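Local atomic coordinates of NADPH-dependent aldehyde reductase YqhD (Escherichia coli, PDB entry 4QGS), a protein that reduces a broad range of short-chain aldehydes to the corresponding alcohols with NADPH, using one zinc ion per subunit. Residues Leu186-Ala200 against Ala242-Met256. Sequence-based numbering, arbitrary orientation.
Sequences LDPVYTYTLPPRQVA and ALKEPENYDVRANVM
The ring of Tyr192 lies across the turn at Glu247, whose CA sits squarely over one ring face, 3.8 Å from the centroid and 4° off the ring normal, a CH-pi contact. Val189 CA covers the opposite face, and a flat ring suits this narrow slot. At the ring's far end Tyr192 OH meets Tyr249 CB at 3.3 Å.

Beside it, Arg252 folds back from helix 249-262: with its chain bent at chi2 and chi3, its guanidinium reaches the 191-194 turn. Arginine's several N-H donors serve a carbonyl and two waters at once. NH1 donates within its own segment to a lone pair of Pro246 O (2.9 Å), and NH2 comes within 3.0 Å of Thr191 O. Thr191 OG1 lies over one guanidinium face, Val199 CG1 over the opposite one. Threonine suits this border, its hydroxyl donating to Pro188 O while CG2 meets Met256 CE. Water 1 joins this hydroxyl to Arg252 NE and Arg252 O; water 2 accepts from NH1 and lies within bonding distance of Tyr192 O and Leu194 O.

Apolar packing flanks this polar centre. The compact ring of Pro188 fits against the small Ala253, CG to CB 3.7 Å. Long and unbranched, with CG anti to the backbone N (chi1 -169°), Met256 reaches Leu186 CB with CE (3.9 Å). Leu243 CD2 touches Val199 CG1 (3.7 Å).

The contact seats the connection between the parallel-sheet and helical domains, which holds the NADP(+)-binding Tyr190 and Thr193. A buried arginine tied to Pro246 O and to two waters that also meet the other segment is consistent with a defined chain course beside the cofactor cleft.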
loop_
_atom_site.group_PDB
_atom_site.type_symbol
_atom_site.label_atom_id
_atom_site.label_comp_id
_atom_site.label_asym_id
_atom_site.label_seq_id
_atom_site.Cartn_x
_atom_site.Cartn_y
_atom_site.Cartn_z
ATOM N N LEU A 186 6.609 1.704 -14.208
ATOM C CA LEU A 186 5.174 1.891 -14.016
ATOM C C LEU A 186 4.511 2.182 -15.358
ATOM O O LEU A 186 4.545 3.313 -15.846
ATOM C CB LEU A 186 4.901 3.051 -13.041
ATOM C CG LEU A 186 4.959 2.838 -11.523
ATOM C CD1 LEU A 186 6.241 2.182 -11.088
ATOM C CD2 LEU A 186 4.826 4.188 -10.819
ATOM N N ASP A 187 3.925 1.153 -15.965
ATOM C CA ASP A 187 3.230 1.316 -17.227
ATOM C C ASP A 187 1.736 1.099 -16.991
ATOM O O ASP A 187 1.313 0.000 -16.682
ATOM C CB ASP A 187 3.771 0.317 -18.273
ATOM C CG ASP A 187 3.132 0.485 -19.645
ATOM O OD1 ASP A 187 2.085 1.166 -19.753
ATOM O OD2 ASP A 187 3.679 -0.072 -20.629
ATOM N N PRO A 188 0.935 2.157 -17.131
ATOM C CA PRO A 188 -0.505 2.056 -16.895
ATOM C C PRO A 188 -1.178 0.972 -17.745
ATOM O O PRO A 188 -2.179 0.391 -17.327
ATOM C CB PRO A 188 -1.009 3.447 -17.277
ATOM C CG PRO A 188 0.164 4.351 -16.957
ATOM C CD PRO A 188 1.365 3.546 -17.372
ATOM N N VAL A 189 -0.624 0.689 -18.918
ATOM C CA VAL A 189 -1.224 -0.345 -19.775
ATOM C C VAL A 189 -1.262 -1.704 -19.073
ATOM O O VAL A 189 -2.202 -2.486 -19.267
ATOM C CB VAL A 189 -0.471 -0.472 -21.114
ATOM C CG1 VAL A 189 -0.986 -1.697 -21.921
ATOM C CG2 VAL A 189 -0.612 0.815 -21.908
ATOM N N TYR A 190 -0.264 -1.984 -18.235
ATOM C CA TYR A 190 -0.241 -3.238 -17.489
ATOM C C TYR A 190 -1.386 -3.321 -16.472
ATOM O O TYR A 190 -1.676 -4.402 -15.978
ATOM C CB TYR A 190 1.085 -3.438 -16.751
ATOM C CG TYR A 190 2.311 -3.558 -17.639
ATOM C CD1 TYR A 190 2.193 -3.839 -18.997
ATOM C CD2 TYR A 190 3.593 -3.386 -17.112
ATOM C CE1 TYR A 190 3.315 -3.950 -19.807
ATOM C CE2 TYR A 190 4.722 -3.503 -17.922
ATOM C CZ TYR A 190 4.576 -3.781 -19.261
ATOM O OH TYR A 190 5.689 -3.888 -20.072
ATOM N N THR A 191 -2.032 -2.195 -16.157
ATOM C CA THR A 191 -3.147 -2.233 -15.206
ATOM C C THR A 191 -4.494 -2.498 -15.888
ATOM O O THR A 191 -5.489 -2.716 -15.212
ATOM C CB THR A 191 -3.267 -0.921 -14.372
ATOM O OG1 THR A 191 -3.785 0.145 -15.176
ATOM C CG2 THR A 191 -1.917 -0.515 -13.813
ATOM N N TYR A 192 -4.529 -2.491 -17.219
ATOM C CA TYR A 192 -5.794 -2.696 -17.939
ATOM C C TYR A 192 -6.474 -4.019 -17.595
ATOM O O TYR A 192 -7.700 -4.123 -17.635
ATOM C CB TYR A 192 -5.582 -2.668 -19.452
ATOM C CG TYR A 192 -5.196 -1.347 -20.068
ATOM C CD1 TYR A 192 -5.013 -0.193 -19.292
ATOM C CD2 TYR A 192 -5.009 -1.250 -21.441
ATOM C CE1 TYR A 192 -4.642 1.010 -19.885
ATOM C CE2 TYR A 192 -4.650 -0.064 -22.031
ATOM C CZ TYR A 192 -4.468 1.070 -21.258
ATOM O OH TYR A 192 -4.109 2.238 -21.888
ATOM N N THR A 193 -5.673 -5.034 -17.286
ATOM C CA THR A 193 -6.204 -6.383 -17.070
ATOM C C THR A 193 -6.699 -6.636 -15.635
ATOM O O THR A 193 -7.297 -7.681 -15.354
ATOM C CB THR A 193 -5.143 -7.452 -17.420
ATOM O OG1 THR A 193 -3.959 -7.220 -16.644
ATOM C CG2 THR A 193 -4.804 -7.394 -18.893
ATOM N N LEU A 194 -6.465 -5.695 -14.728
ATOM C CA LEU A 194 -6.940 -5.855 -13.358
ATOM C C LEU A 194 -8.461 -5.998 -13.285
ATOM O O LEU A 194 -9.196 -5.209 -13.879
ATOM C CB LEU A 194 -6.509 -4.668 -12.499
ATOM C CG LEU A 194 -5.006 -4.501 -12.325
ATOM C CD1 LEU A 194 -4.684 -3.128 -11.742
ATOM C CD2 LEU A 194 -4.492 -5.600 -11.410
ATOM N N PRO A 195 -8.942 -7.005 -12.544
ATOM C CA PRO A 195 -10.393 -7.098 -12.370
ATOM C C PRO A 195 -10.939 -5.878 -11.643
ATOM O O PRO A 195 -10.201 -5.235 -10.869
ATOM C CB PRO A 195 -10.577 -8.377 -11.525
ATOM C CG PRO A 195 -9.318 -9.148 -11.708
ATOM C CD PRO A 195 -8.227 -8.120 -11.908
ATOM N N PRO A 196 -12.218 -5.555 -11.879
ATOM C CA PRO A 196 -12.864 -4.382 -11.282
ATOM C C PRO A 196 -12.692 -4.359 -9.764
ATOM O O PRO A 196 -12.462 -3.291 -9.198
ATOM C CB PRO A 196 -14.334 -4.552 -11.682
ATOM C CG PRO A 196 -14.278 -5.340 -12.963
ATOM C CD PRO A 196 -13.122 -6.286 -12.792
ATOM N N ARG A 197 -12.805 -5.523 -9.123
ATOM C CA ARG A 197 -12.601 -5.635 -7.675
ATOM C C ARG A 197 -11.254 -5.051 -7.249
ATOM O O ARG A 197 -11.174 -4.255 -6.297
ATOM C CB ARG A 197 -12.713 -7.109 -7.242
ATOM C CG ARG A 197 -12.214 -7.421 -5.831
ATOM C CD ARG A 197 -12.175 -8.941 -5.615
ATOM N NE ARG A 197 -11.783 -9.321 -4.259
ATOM C CZ ARG A 197 -11.728 -10.583 -3.831
ATOM N NH1 ARG A 197 -11.362 -10.853 -2.584
ATOM N NH2 ARG A 197 -12.035 -11.579 -4.656
ATOM N N GLN A 198 -10.201 -5.429 -7.962
ATOM C CA GLN A 198 -8.858 -4.967 -7.643
ATOM C C GLN A 198 -8.672 -3.491 -7.989
ATOM O O GLN A 198 -7.953 -2.782 -7.290
ATOM C CB GLN A 198 -7.807 -5.808 -8.368
ATOM C CG GLN A 198 -7.727 -7.265 -7.908
ATOM C CD GLN A 198 -6.666 -8.046 -8.664
ATOM O OE1 GLN A 198 -6.084 -7.546 -9.623
ATOM N NE2 GLN A 198 -6.421 -9.281 -8.244
ATOM N N VAL A 199 -9.317 -3.036 -9.063
ATOM C CA VAL A 199 -9.203 -1.621 -9.453
ATOM C C VAL A 199 -9.871 -0.751 -8.393
ATOM O O VAL A 199 -9.294 0.244 -7.917
ATOM C CB VAL A 199 -9.836 -1.349 -10.835
ATOM C CG1 VAL A 199 -9.874 0.154 -11.123
ATOM C CG2 VAL A 199 -9.044 -2.060 -11.916
ATOM N N ALA A 200 -11.084 -1.134 -8.006
ATOM C CA ALA A 200 -11.792 -0.380 -6.965
ATOM C C ALA A 200 -11.042 -0.408 -5.639
ATOM O O ALA A 200 -10.890 0.635 -4.976
ATOM C CB ALA A 200 -13.212 -0.917 -6.782
ATOM N N ALA A 242 -11.891 4.657 -14.172
ATOM C CA ALA A 242 -11.000 3.523 -14.404
ATOM C C ALA A 242 -11.823 2.235 -14.467
ATOM O O ALA A 242 -11.438 1.268 -15.121
ATOM C CB ALA A 242 -9.925 3.442 -13.322
ATOM N N LEU A 243 -12.966 2.256 -13.799
ATOM C CA LEU A 243 -13.881 1.123 -13.815
ATOM C C LEU A 243 -14.719 1.115 -15.096
ATOM O O LEU A 243 -14.946 0.063 -15.700
ATOM C CB LEU A 243 -14.781 1.162 -12.585
ATOM C CG LEU A 243 -14.097 0.978 -11.230
ATOM C CD1 LEU A 243 -15.100 1.227 -10.112
ATOM C CD2 LEU A 243 -13.486 -0.423 -11.103
ATOM N N LYS A 244 -15.167 2.294 -15.512
ATOM C CA LYS A 244 -16.046 2.439 -16.680
ATOM C C LYS A 244 -15.277 2.334 -17.983
ATOM O O LYS A 244 -15.804 1.867 -19.003
ATOM C CB LYS A 244 -16.783 3.780 -16.636
ATOM C CG LYS A 244 -17.801 3.887 -15.505
ATOM C CD LYS A 244 -18.192 5.337 -15.237
ATOM C CE LYS A 244 -18.942 5.465 -13.916
ATOM N NZ LYS A 244 -19.124 6.877 -13.493
ATOM N N GLU A 245 -14.028 2.773 -17.937
ATOM C CA GLU A 245 -13.176 2.839 -19.115
ATOM C C GLU A 245 -11.805 2.239 -18.826
ATOM O O GLU A 245 -10.801 2.965 -18.777
ATOM C CB GLU A 245 -13.011 4.284 -19.579
ATOM C CG GLU A 245 -14.293 5.096 -19.704
ATOM C CD GLU A 245 -14.000 6.532 -20.121
ATOM O OE1 GLU A 245 -13.387 6.709 -21.194
ATOM O OE2 GLU A 245 -14.346 7.479 -19.373
ATOM N N PRO A 246 -11.752 0.913 -18.653
ATOM C CA PRO A 246 -10.539 0.236 -18.184
ATOM C C PRO A 246 -9.348 0.397 -19.107
ATOM O O PRO A 246 -8.218 0.301 -18.631
ATOM C CB PRO A 246 -10.959 -1.240 -18.118
ATOM C CG PRO A 246 -12.464 -1.214 -18.066
ATOM C CD PRO A 246 -12.839 -0.045 -18.922
ATOM N N GLU A 247 -9.581 0.631 -20.400
ATOM C CA GLU A 247 -8.467 0.810 -21.339
ATOM C C GLU A 247 -8.264 2.268 -21.793
ATOM O O GLU A 247 -7.578 2.548 -22.792
ATOM C CB GLU A 247 -8.675 -0.121 -22.539
ATOM C CG GLU A 247 -8.727 -1.575 -22.082
ATOM C CD GLU A 247 -8.632 -2.580 -23.208
ATOM O OE1 GLU A 247 -8.488 -3.781 -22.902
ATOM O OE2 GLU A 247 -8.701 -2.175 -24.379
ATOM N N ASN A 248 -8.847 3.205 -21.048
ATOM C CA ASN A 248 -8.587 4.622 -21.271
ATOM C C ASN A 248 -7.227 4.968 -20.662
ATOM O O ASN A 248 -7.110 5.092 -19.443
ATOM C CB ASN A 248 -9.715 5.481 -20.672
ATOM C CG ASN A 248 -9.523 6.986 -20.900
ATOM O OD1 ASN A 248 -8.411 7.494 -20.893
ATOM N ND2 ASN A 248 -10.630 7.704 -21.075
ATOM N N TYR A 249 -6.212 5.123 -21.509
ATOM C CA TYR A 249 -4.853 5.325 -21.014
ATOM C C TYR A 249 -4.725 6.502 -20.048
ATOM O O TYR A 249 -4.112 6.357 -18.988
ATOM C CB TYR A 249 -3.853 5.523 -22.158
ATOM C CG TYR A 249 -2.476 5.772 -21.593
ATOM C CD1 TYR A 249 -1.693 4.716 -21.164
ATOM C CD2 TYR A 249 -1.984 7.064 -21.445
ATOM C CE1 TYR A 249 -0.451 4.925 -20.620
ATOM C CE2 TYR A 249 -0.737 7.293 -20.893
ATOM C CZ TYR A 249 0.026 6.213 -20.483
ATOM O OH TYR A 249 1.269 6.409 -19.930
ATOM N N ASP A 250 -5.263 7.664 -20.426
ATOM C CA ASP A 250 -5.117 8.866 -19.603
ATOM C C ASP A 250 -5.707 8.646 -18.218
ATOM O O ASP A 250 -5.115 9.052 -17.201
ATOM C CB ASP A 250 -5.792 10.075 -20.264
ATOM C CG ASP A 250 -4.986 10.648 -21.420
ATOM O OD1 ASP A 250 -3.808 10.266 -21.588
ATOM O OD2 ASP A 250 -5.540 11.500 -22.153
ATOM N N VAL A 251 -6.872 8.002 -18.187
ATOM C CA VAL A 251 -7.545 7.676 -16.930
ATOM C C VAL A 251 -6.699 6.741 -16.086
ATOM O O VAL A 251 -6.445 7.023 -14.903
ATOM C CB VAL A 251 -8.928 7.036 -17.177
ATOM C CG1 VAL A 251 -9.446 6.355 -15.908
ATOM C CG2 VAL A 251 -9.904 8.091 -17.649
ATOM N N ARG A 252 -6.241 5.641 -16.687
ATOM C CA ARG A 252 -5.467 4.636 -15.942
ATOM C C ARG A 252 -4.117 5.196 -15.498
ATOM O O ARG A 252 -3.606 4.852 -14.429
ATOM C CB ARG A 252 -5.266 3.371 -16.790
ATOM C CG ARG A 252 -6.567 2.673 -17.203
ATOM C CD ARG A 252 -7.547 2.488 -16.033
ATOM N NE ARG A 252 -7.031 1.645 -14.960
ATOM C CZ ARG A 252 -7.208 0.328 -14.892
ATOM N NH1 ARG A 252 -7.878 -0.305 -15.853
ATOM N NH2 ARG A 252 -6.721 -0.354 -13.865
ATOM N N ALA A 253 -3.558 6.079 -16.315
ATOM C CA ALA A 253 -2.306 6.751 -15.973
ATOM C C ALA A 253 -2.478 7.672 -14.765
ATOM O O ALA A 253 -1.669 7.655 -13.822
ATOM C CB ALA A 253 -1.775 7.546 -17.182
ATOM N N ASN A 254 -3.527 8.492 -14.786
ATOM C CA ASN A 254 -3.771 9.389 -13.658
ATOM C C ASN A 254 -4.012 8.605 -12.381
ATOM O O ASN A 254 -3.546 8.995 -11.315
ATOM C CB ASN A 254 -4.960 10.310 -13.929
ATOM C CG ASN A 254 -4.574 11.522 -14.749
ATOM O OD1 ASN A 254 -3.574 12.176 -14.461
ATOM N ND2 ASN A 254 -5.367 11.830 -15.767
ATOM N N VAL A 255 -4.732 7.490 -12.471
ATOM C CA VAL A 255 -5.010 6.736 -11.253
ATOM C C VAL A 255 -3.732 6.076 -10.726
ATOM O O VAL A 255 -3.449 6.114 -9.528
ATOM C CB VAL A 255 -6.124 5.691 -11.486
ATOM C CG1 VAL A 255 -6.260 4.789 -10.262
ATOM C CG2 VAL A 255 -7.419 6.414 -11.775
ATOM N N MET A 256 -2.926 5.532 -11.628
ATOM C CA MET A 256 -1.695 4.863 -11.230
ATOM C C MET A 256 -0.710 5.845 -10.584
ATOM O O MET A 256 -0.059 5.522 -9.585
ATOM C CB MET A 256 -1.032 4.191 -12.430
ATOM C CG MET A 256 0.109 3.261 -12.055
ATOM S SD MET A 256 0.832 2.493 -13.530
ATOM C CE MET A 256 1.556 1.024 -12.814
HETATM O O HOH W 1 -4.534 2.444 -13.472
HETATM O O HOH W 2 -8.908 -3.034 -15.455
HETATM O O HOH W 3 -9.047 -4.836 -19.936
#